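Local coordinates for Non-reducing end beta-L-arabinofuranosidase (Bacteroides thetaiotaomicron, PDB 5MQO), which is a glycoside hydrolase of family GH127 that probably takes part in the breakdown of complex plant pectin by a gut bacterium, at residues 632-635 with 640-643. Sequence-based numbering, arbitrary orientation.
Sequences PKKT and SSIV
The carbonyl oxygen of Ile642 is approached by two groups of the neighbouring strand: the amide N of Thr635 gives it a hydrogen bond of 2.8 Å (N to O), and CA of Lys634 adds a weaker CA-H...O contact at 3.3 Å. The bond is returned from N of Ile642 to O of Thr635 at 2.9 Å, almost straight at 176°, and CA of Ser641 makes a weak CA-H...O contact with that oxygen of Thr635. Thr635 and Ile642 thus form a hydrogen-bonded antiparallel pair, while Lys634 and Val643, one step along, make a non-hydrogen-bonded pair with their CA atoms 4.5 Å apart.

Beyond the backbone, few side chains meet. CB of Pro632 presses against CG1 of Val643 at 3.5 Å, a methyl that reaches the proline because it lies anti to its own backbone N (chi1 177°). A proline suits this place: like that of Lys634, its N points away from strand 640-651, so the missing N-H costs the pairing no bond. On the face shared with Val643, CB of Lys634 comes within 3.9 Å of OG of Ser641. The methylenes run alongside that hydroxyl, and the chain bends only at its last torsion (chi4 -67°), the length of lysine carrying NZ on to a salt bridge with Asp508. Beta-branched Thr635 and Ile642 favour extended backbone; the buried isoleucine packs against Ile677 and Trp511, whereas threonine fits a partly exposed site.

Strands 631-637 and 640-651 make a beta hairpin in the GH127 C-terminal domain. Its register here rests on paired amides, which depend little on residue type, while Ile642 and Lys634 tie the hairpin to neighbouring parts through apolar packing and charge.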
loop_
_atom_site.group_PDB
_atom_site.type_symbol
_atom_site.label_atom_id
_atom_site.label_comp_id
_atom_site.label_asym_id
_atom_site.label_seq_id
_atom_site.Cartn_x
_atom_site.Cartn_y
_atom_site.Cartn_z
ATOM N N PRO A 632 -12.900 -6.469 -22.616
ATOM C CA PRO A 632 -11.659 -7.098 -22.102
ATOM C C PRO A 632 -11.017 -8.087 -23.076
ATOM O O PRO A 632 -11.723 -8.806 -23.760
ATOM C CB PRO A 632 -12.116 -7.834 -20.835
ATOM C CG PRO A 632 -13.584 -8.030 -21.013
ATOM C CD PRO A 632 -14.093 -6.904 -21.873
ATOM N N LYS A 633 -9.695 -8.104 -23.120
ATOM C CA LYS A 633 -8.905 -8.957 -24.011
ATOM C C LYS A 633 -7.586 -9.204 -23.333
ATOM O O LYS A 633 -6.884 -8.247 -23.046
ATOM C CB LYS A 633 -8.600 -8.257 -25.334
ATOM C CG LYS A 633 -9.771 -8.196 -26.284
ATOM C CD LYS A 633 -9.379 -8.786 -27.624
ATOM C CE LYS A 633 -10.551 -8.840 -28.594
ATOM N NZ LYS A 633 -10.317 -9.890 -29.635
ATOM N N LYS A 634 -7.239 -10.458 -23.068
ATOM C CA LYS A 634 -5.920 -10.762 -22.505
ATOM C C LYS A 634 -4.857 -10.312 -23.520
ATOM O O LYS A 634 -5.080 -10.476 -24.706
ATOM C CB LYS A 634 -5.794 -12.253 -22.160
ATOM C CG LYS A 634 -6.605 -12.697 -20.934
ATOM C CD LYS A 634 -6.534 -14.218 -20.700
ATOM C CE LYS A 634 -7.342 -14.739 -19.501
ATOM N NZ LYS A 634 -6.846 -14.297 -18.158
ATOM N N THR A 635 -3.780 -9.657 -23.068
ATOM C CA THR A 635 -2.568 -9.411 -23.905
ATOM C C THR A 635 -1.311 -9.454 -23.023
ATOM O O THR A 635 -1.423 -9.557 -21.802
ATOM C CB THR A 635 -2.580 -8.082 -24.738
ATOM O OG1 THR A 635 -2.531 -6.962 -23.855
ATOM C CG2 THR A 635 -3.808 -7.981 -25.764
ATOM N N SER A 640 3.860 -10.995 -19.146
ATOM C CA SER A 640 2.794 -10.997 -18.123
ATOM C C SER A 640 1.455 -10.845 -18.833
ATOM O O SER A 640 1.317 -9.977 -19.710
ATOM C CB SER A 640 2.995 -9.851 -17.112
ATOM O OG SER A 640 2.229 -10.051 -15.935
ATOM N N SER A 641 0.495 -11.697 -18.474
ATOM C CA SER A 641 -0.813 -11.655 -19.102
ATOM C C SER A 641 -1.668 -10.665 -18.340
ATOM O O SER A 641 -1.887 -10.829 -17.138
ATOM C CB SER A 641 -1.498 -13.024 -19.124
ATOM O OG SER A 641 -2.639 -12.981 -19.985
ATOM N N ILE A 642 -2.129 -9.632 -19.035
ATOM C CA ILE A 642 -2.945 -8.597 -18.427
ATOM C C ILE A 642 -4.235 -8.458 -19.256
ATOM O O ILE A 642 -4.250 -8.767 -20.460
ATOM C CB ILE A 642 -2.174 -7.239 -18.273
ATOM C CG1 ILE A 642 -2.123 -6.474 -19.600
ATOM C CG2 ILE A 642 -0.757 -7.429 -17.706
ATOM C CD1 ILE A 642 -1.649 -5.036 -19.506
ATOM N N VAL A 643 -5.310 -8.013 -18.609
ATOM C CA VAL A 643 -6.518 -7.676 -19.303
ATOM C C VAL A 643 -6.437 -6.224 -19.760
ATOM O O VAL A 643 -6.462 -5.314 -18.944
ATOM C CB VAL A 643 -7.759 -7.900 -18.436
ATOM C CG1 VAL A 643 -9.017 -7.463 -19.200
ATOM C CG2 VAL A 643 -7.853 -9.367 -18.036
#